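Local coordinates for protein mini spindles (Drosophila melanogaster, PDB 5VJC) that probably binds tubulin through its TOG domains and so promotes microtubule dynamics and formation of the mitotic spindle, at residues Thr189-Glu200 and Val226-Val237. Residues are numbered along the deposited sequence; the frame is centred on the assembly and turned at random.
Sequences TECLDELTFLIE and VRNAALNCIVQV
Neighbouring, nearly parallel helices of the HEAT-repeat array of this TOG domain pack here, Thr189-Glu200 against Val226-Val237, their axes 13° apart and 8.5 Å at closest approach. Cys233 is a knob in the hole formed by Leu192, Leu195, Thr196 and Ile199. Its SG, anti to the backbone N (chi1 -170°), lies against Leu195 CB and Ile199 CD1, while Thr196 OG1 presses on Cys233 CB at 3.2 Å. The Ala229 methyl meets Leu192, CB to CB 3.6 Å, and Leu192 CD1 reaches across to Val226 CG1 (3.8 Å) and Ala230 CB. Ile215 of helix 209-217 also touches Leu192, Leu195 and Cys233. No direct hydrogen bond joins the two segments; a water does instead, donating to Asp193 OD1 (2.8 Å) and Ala229 O (2.9 Å) and accepting from Thr196 OG1 (2.7 Å). At the C-terminal end Gln236, bent at its second torsion, lays CB against Thr196 CG2 and CG against Ile199 CG2, and its amide crosses the Glu200 chain, OE1 3.5 Å from Glu200 CG, with amide and carboxylate planes 44° apart. With an alanine in place of Gln236, Ile199 CG2 and the Glu200 methylenes would probably lose their cover, and the Glu200 chain a restraint on its turning. The contact therefore rests mainly on apolar fit, with one three-bonded water linking Asp193 OD1, Thr196 OG1 and Ala229 O across the helices.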
ATOM      1  N   THR A 189      -0.787  15.050  -0.402  1.00 29.87           N
ATOM      2  CA  THR A 189      -1.505  15.393   0.823  1.00 28.23           C
ATOM      3  C   THR A 189      -1.807  14.170   1.700  1.00 29.19           C
ATOM      4  O   THR A 189      -1.563  14.192   2.909  1.00 27.81           O
ATOM      5  CB  THR A 189      -2.820  16.109   0.515  1.00 27.91           C
ATOM      6  OG1 THR A 189      -2.547  17.248  -0.312  1.00 35.58           O
ATOM      7  CG2 THR A 189      -3.510  16.556   1.801  1.00 32.81           C
ATOM      8  N   GLU A 190      -2.340  13.112   1.097  1.00 24.40           N
ATOM      9  CA  GLU A 190      -2.748  11.942   1.874  1.00 27.96           C
ATOM     10  C   GLU A 190      -1.539  11.179   2.406  1.00 24.44           C
ATOM     11  O   GLU A 190      -1.568  10.656   3.526  1.00 25.46           O
ATOM     12  CB  GLU A 190      -3.645  11.017   1.032  1.00 24.44           C
ATOM     13  CG  GLU A 190      -5.024  11.617   0.702  1.00 28.92           C
ATOM     14  CD  GLU A 190      -5.905  11.810   1.947  1.00 30.84           C
ATOM     15  OE1 GLU A 190      -5.544  11.285   3.020  1.00 29.62           O
ATOM     16  OE2 GLU A 190      -6.953  12.483   1.844  1.00 34.42           O
ATOM     17  N   CYS A 191      -0.457  11.145   1.631  1.00 23.68           N
ATOM     18  CA  CYS A 191       0.763  10.515   2.119  1.00 23.29           C
ATOM     19  C   CYS A 191       1.331  11.311   3.286  1.00 25.92           C
ATOM     20  O   CYS A 191       1.757  10.726   4.280  1.00 20.64           O
ATOM     21  CB  CYS A 191       1.801  10.355   0.997  1.00 24.10           C
ATOM     22  SG  CYS A 191       1.401   8.991  -0.147  1.00 26.55           S
ATOM     23  N   LEU A 192       1.312  12.639   3.196  1.00 25.10           N
ATOM     24  CA  LEU A 192       1.757  13.451   4.338  1.00 22.11           C
ATOM     25  C   LEU A 192       0.952  13.177   5.624  1.00 25.40           C
ATOM     26  O   LEU A 192       1.543  12.974   6.686  1.00 25.42           O
ATOM     27  CB  LEU A 192       1.696  14.938   3.991  1.00 24.68           C
ATOM     28  CG  LEU A 192       2.823  15.417   3.072  1.00 27.14           C
ATOM     29  CD1 LEU A 192       2.446  16.748   2.368  1.00 27.51           C
ATOM     30  CD2 LEU A 192       4.144  15.528   3.841  1.00 27.68           C
ATOM     31  N   ASP A 193      -0.379  13.153   5.525  1.00 21.97           N
ATOM     32  CA  ASP A 193      -1.242  12.784   6.655  1.00 24.05           C
ATOM     33  C   ASP A 193      -0.915  11.372   7.194  1.00 23.97           C
ATOM     34  O   ASP A 193      -0.961  11.128   8.401  1.00 24.68           O
ATOM     35  CB  ASP A 193      -2.734  12.846   6.258  1.00 24.40           C
ATOM     36  CG  ASP A 193      -3.244  14.280   6.052  1.00 29.52           C
ATOM     37  OD1 ASP A 193      -2.522  15.241   6.384  1.00 30.48           O
ATOM     38  OD2 ASP A 193      -4.379  14.440   5.551  1.00 29.58           O
ATOM     39  N   GLU A 194      -0.590  10.441   6.307  1.00 21.61           N
ATOM     40  CA  GLU A 194      -0.233   9.102   6.755  1.00 21.37           C
ATOM     41  C   GLU A 194       1.104   9.122   7.492  1.00 24.10           C
ATOM     42  O   GLU A 194       1.267   8.454   8.517  1.00 23.47           O
ATOM     43  CB  GLU A 194      -0.201   8.126   5.568  1.00 26.88           C
ATOM     44  CG  GLU A 194      -0.278   6.652   6.007  1.00 27.66           C
ATOM     45  CD  GLU A 194      -1.589   6.305   6.722  1.00 27.00           C
ATOM     46  OE1 GLU A 194      -2.564   7.097   6.663  1.00 27.09           O
ATOM     47  OE2 GLU A 194      -1.665   5.214   7.313  1.00 24.63           O
ATOM     48  N   LEU A 195       2.060   9.907   6.998  1.00 23.94           N
ATOM     49  CA  LEU A 195       3.328  10.035   7.699  1.00 23.09           C
ATOM     50  C   LEU A 195       3.094  10.549   9.125  1.00 28.48           C
ATOM     51  O   LEU A 195       3.715  10.069  10.076  1.00 26.62           O
ATOM     52  CB  LEU A 195       4.288  10.955   6.940  1.00 27.76           C
ATOM     53  CG  LEU A 195       4.769  10.398   5.579  1.00 26.64           C
ATOM     54  CD1 LEU A 195       5.400  11.477   4.691  1.00 26.59           C
ATOM     55  CD2 LEU A 195       5.737   9.199   5.761  1.00 24.70           C
ATOM     56  N   THR A 196       2.176  11.496   9.262  1.00 27.25           N
ATOM     57  CA  THR A 196       1.838  12.059  10.570  1.00 26.62           C
ATOM     58  C   THR A 196       1.273  10.964  11.479  1.00 28.56           C
ATOM     59  O   THR A 196       1.662  10.852  12.648  1.00 28.32           O
ATOM     60  CB  THR A 196       0.820  13.215  10.444  1.00 26.11           C
ATOM     61  OG1 THR A 196       1.315  14.200   9.530  1.00 28.62           O
ATOM     62  CG2 THR A 196       0.538  13.873  11.815  1.00 29.73           C
ATOM     63  N   PHE A 197       0.366  10.148  10.937  1.00 24.39           N
ATOM     64  CA  PHE A 197      -0.192   9.046  11.714  1.00 31.41           C
ATOM     65  C   PHE A 197       0.912   8.083  12.166  1.00 28.78           C
ATOM     66  O   PHE A 197       0.975   7.680  13.334  1.00 28.76           O
ATOM     67  CB  PHE A 197      -1.266   8.297  10.913  1.00 23.45           C
ATOM     68  CG  PHE A 197      -1.629   6.956  11.503  1.00 29.82           C
ATOM     69  CD1 PHE A 197      -2.566   6.864  12.527  1.00 35.63           C
ATOM     70  CD2 PHE A 197      -1.021   5.797  11.051  1.00 28.53           C
ATOM     71  CE1 PHE A 197      -2.887   5.629  13.074  1.00 35.37           C
ATOM     72  CE2 PHE A 197      -1.343   4.563  11.594  1.00 31.98           C
ATOM     73  CZ  PHE A 197      -2.284   4.485  12.601  1.00 33.54           C
ATOM     74  N   LEU A 198       1.798   7.730  11.247  1.00 23.82           N
ATOM     75  CA  LEU A 198       2.867   6.787  11.551  1.00 21.42           C
ATOM     76  C   LEU A 198       3.858   7.332  12.582  1.00 26.43           C
ATOM     77  O   LEU A 198       4.339   6.595  13.453  1.00 24.52           O
ATOM     78  CB  LEU A 198       3.618   6.415  10.266  1.00 21.44           C
ATOM     79  CG  LEU A 198       2.826   5.527   9.312  1.00 23.70           C
ATOM     80  CD1 LEU A 198       3.608   5.369   8.010  1.00 23.27           C
ATOM     81  CD2 LEU A 198       2.533   4.174   9.974  1.00 23.96           C
ATOM     82  N   ILE A 199       4.181   8.613  12.468  1.00 23.27           N
ATOM     83  CA  ILE A 199       5.106   9.243  13.421  1.00 25.85           C
ATOM     84  C   ILE A 199       4.473   9.342  14.823  1.00 27.51           C
ATOM     85  O   ILE A 199       5.124   9.067  15.813  1.00 27.29           O
ATOM     86  CB  ILE A 199       5.534  10.640  12.935  1.00 29.37           C
ATOM     87  CG1 ILE A 199       6.398  10.503  11.678  1.00 28.50           C
ATOM     88  CG2 ILE A 199       6.334  11.379  14.020  1.00 28.93           C
ATOM     89  CD1 ILE A 199       6.703  11.819  11.027  1.00 33.10           C
ATOM     90  N   GLU A 200       3.199   9.725  14.892  1.00 26.74           N
ATOM     91  CA  GLU A 200       2.469   9.708  16.162  1.00 29.28           C
ATOM     92  C   GLU A 200       2.385   8.298  16.781  1.00 32.46           C
ATOM     93  O   GLU A 200       2.389   8.140  18.010  1.00 28.55           O
ATOM     94  CB  GLU A 200       1.059  10.280  15.959  1.00 30.83           C
ATOM     95  CG  GLU A 200       0.446  10.850  17.224  1.00 38.73           C
ATOM     96  CD  GLU A 200      -1.031  11.194  17.064  1.00 48.81           C
ATOM     97  OE1 GLU A 200      -1.667  10.683  16.120  1.00 44.63           O
ATOM     98  OE2 GLU A 200      -1.558  11.980  17.885  1.00 44.50           O
ATOM     99  N   VAL A 226      -1.606  20.448   0.435  1.00 31.62           N
ATOM    100  CA  VAL A 226      -0.292  19.870   0.640  1.00 29.97           C
ATOM    101  C   VAL A 226       0.461  20.660   1.712  1.00 35.59           C
ATOM    102  O   VAL A 226       1.088  20.082   2.608  1.00 31.88           O
ATOM    103  CB  VAL A 226       0.525  19.842  -0.666  1.00 29.66           C
ATOM    104  CG1 VAL A 226       1.867  19.184  -0.440  1.00 28.26           C
ATOM    105  CG2 VAL A 226      -0.251  19.095  -1.773  1.00 29.04           C
ATOM    106  N   ARG A 227       0.404  21.987   1.611  1.00 37.11           N
ATOM    107  CA  ARG A 227       1.048  22.841   2.603  1.00 41.69           C
ATOM    108  C   ARG A 227       0.532  22.557   4.020  1.00 34.98           C
ATOM    109  O   ARG A 227       1.329  22.368   4.937  1.00 39.42           O
ATOM    110  CB  ARG A 227       0.846  24.330   2.248  1.00 46.32           C
ATOM    111  CG  ARG A 227       1.321  25.305   3.334  1.00 52.11           C
ATOM    112  CD  ARG A 227       1.255  26.769   2.879  1.00 62.53           C
ATOM    113  NE  ARG A 227      -0.040  27.120   2.292  1.00 66.28           N
ATOM    114  CZ  ARG A 227      -1.113  27.472   2.996  1.00 67.02           C
ATOM    115  NH1 ARG A 227      -1.051  27.512   4.321  1.00 65.58           N
ATOM    116  NH2 ARG A 227      -2.251  27.772   2.374  1.00 64.93           N
ATOM    117  N   ASN A 228      -0.793  22.534   4.196  1.00 35.36           N
ATOM    118  CA  ASN A 228      -1.380  22.277   5.514  1.00 35.43           C
ATOM    119  C   ASN A 228      -1.001  20.877   6.037  1.00 35.56           C
ATOM    120  O   ASN A 228      -0.804  20.690   7.233  1.00 35.68           O
ATOM    121  CB  ASN A 228      -2.916  22.432   5.487  1.00 38.38           C
ATOM    122  CG  ASN A 228      -3.369  23.869   5.143  1.00 52.10           C
ATOM    123  OD1 ASN A 228      -2.625  24.835   5.331  1.00 54.00           O
ATOM    124  ND2 ASN A 228      -4.594  24.002   4.638  1.00 44.79           N
ATOM    125  N   ALA A 229      -0.876  19.899   5.144  1.00 36.45           N
ATOM    126  CA  ALA A 229      -0.518  18.547   5.580  1.00 32.90           C
ATOM    127  C   ALA A 229       0.946  18.466   6.015  1.00 33.45           C
ATOM    128  O   ALA A 229       1.268  17.798   6.997  1.00 35.72           O
ATOM    129  CB  ALA A 229      -0.806  17.535   4.471  1.00 29.48           C
ATOM    130  N   ALA A 230       1.833  19.147   5.295  1.00 27.25           N
ATOM    131  CA  ALA A 230       3.247  19.102   5.636  1.00 27.73           C
ATOM    132  C   ALA A 230       3.496  19.821   6.969  1.00 33.89           C
ATOM    133  O   ALA A 230       4.304  19.370   7.789  1.00 35.59           O
ATOM    134  CB  ALA A 230       4.085  19.708   4.530  1.00 29.32           C
ATOM    135  N   LEU A 231       2.793  20.930   7.173  1.00 37.62           N
ATOM    136  CA  LEU A 231       2.877  21.686   8.422  1.00 41.75           C
ATOM    137  C   LEU A 231       2.449  20.846   9.615  1.00 37.80           C
ATOM    138  O   LEU A 231       3.154  20.787  10.615  1.00 39.25           O
ATOM    139  CB  LEU A 231       2.018  22.945   8.349  1.00 41.78           C
ATOM    140  CG  LEU A 231       2.540  24.064   7.446  1.00 46.53           C
ATOM    141  CD1 LEU A 231       1.499  25.163   7.302  1.00 44.40           C
ATOM    142  CD2 LEU A 231       3.855  24.604   7.998  1.00 50.61           C
ATOM    143  N   ASN A 232       1.281  20.216   9.510  1.00 43.17           N
ATOM    144  CA  ASN A 232       0.796  19.341  10.577  1.00 43.37           C
ATOM    145  C   ASN A 232       1.783  18.248  10.879  1.00 41.98           C
ATOM    146  O   ASN A 232       1.946  17.842  12.033  1.00 41.71           O
ATOM    147  CB  ASN A 232      -0.554  18.734  10.216  1.00 44.39           C
ATOM    148  CG  ASN A 232      -1.675  19.725  10.348  1.00 52.85           C
ATOM    149  OD1 ASN A 232      -1.570  20.692  11.104  1.00 61.16           O
ATOM    150  ND2 ASN A 232      -2.757  19.499   9.617  1.00 51.87           N
ATOM    151  N   CYS A 233       2.480  17.792   9.845  1.00 38.97           N
ATOM    152  CA  CYS A 233       3.409  16.699  10.027  1.00 37.55           C
ATOM    153  C   CYS A 233       4.673  17.166  10.752  1.00 41.13           C
ATOM    154  O   CYS A 233       5.175  16.472  11.637  1.00 39.59           O
ATOM    155  CB  CYS A 233       3.762  16.053   8.685  1.00 32.68           C
ATOM    156  SG  CYS A 233       4.689  14.531   8.912  1.00 30.73           S
ATOM    157  N   ILE A 234       5.179  18.342  10.395  1.00 37.94           N
ATOM    158  CA  ILE A 234       6.380  18.863  11.045  1.00 41.98           C
ATOM    159  C   ILE A 234       6.060  19.259  12.487  1.00 38.29           C
ATOM    160  O   ILE A 234       6.886  19.073  13.377  1.00 39.28           O
ATOM    161  CB  ILE A 234       6.974  20.058  10.266  1.00 46.75           C
ATOM    162  CG1 ILE A 234       7.510  19.573   8.922  1.00 37.91           C
ATOM    163  CG2 ILE A 234       8.115  20.716  11.040  1.00 44.43           C
ATOM    164  CD1 ILE A 234       8.548  18.468   9.044  1.00 35.87           C
ATOM    165  N   VAL A 235       4.849  19.763  12.714  1.00 33.98           N
ATOM    166  CA  VAL A 235       4.391  20.078  14.063  1.00 42.23           C
ATOM    167  C   VAL A 235       4.444  18.837  14.966  1.00 42.38           C
ATOM    168  O   VAL A 235       4.936  18.886  16.094  1.00 39.11           O
ATOM    169  CB  VAL A 235       2.950  20.646  14.056  1.00 41.64           C
ATOM    170  CG1 VAL A 235       2.322  20.549  15.439  1.00 47.82           C
ATOM    171  CG2 VAL A 235       2.945  22.086  13.561  1.00 46.57           C
ATOM    172  N   GLN A 236       3.952  17.717  14.450  1.00 40.76           N
ATOM    173  CA  GLN A 236       3.981  16.470  15.194  1.00 36.70           C
ATOM    174  C   GLN A 236       5.418  16.073  15.461  1.00 37.91           C
ATOM    175  O   GLN A 236       5.757  15.593  16.561  1.00 38.62           O
ATOM    176  CB  GLN A 236       3.233  15.376  14.431  1.00 37.52           C
ATOM    177  CG  GLN A 236       3.372  14.006  15.025  1.00 32.41           C
ATOM    178  CD  GLN A 236       2.778  13.911  16.423  1.00 42.71           C
ATOM    179  OE1 GLN A 236       1.578  14.099  16.616  1.00 41.28           O
ATOM    180  NE2 GLN A 236       3.626  13.633  17.405  1.00 35.36           N
ATOM    181  N   VAL A 237       6.281  16.290  14.473  1.00 32.26           N
ATOM    182  CA  VAL A 237       7.696  16.030  14.683  1.00 36.34           C
ATOM    183  C   VAL A 237       8.208  16.954  15.802  1.00 39.85           C
ATOM    184  O   VAL A 237       9.022  16.537  16.631  1.00 43.40           O
ATOM    185  CB  VAL A 237       8.522  16.226  13.394  1.00 38.58           C
ATOM    186  CG1 VAL A 237       9.991  16.114  13.684  1.00 32.71           C
ATOM    187  CG2 VAL A 237       8.126  15.188  12.340  1.00 36.78           C
TER
HETATM  188  O   HOH W   1      -0.409  15.757   8.130  1.00 29.29           O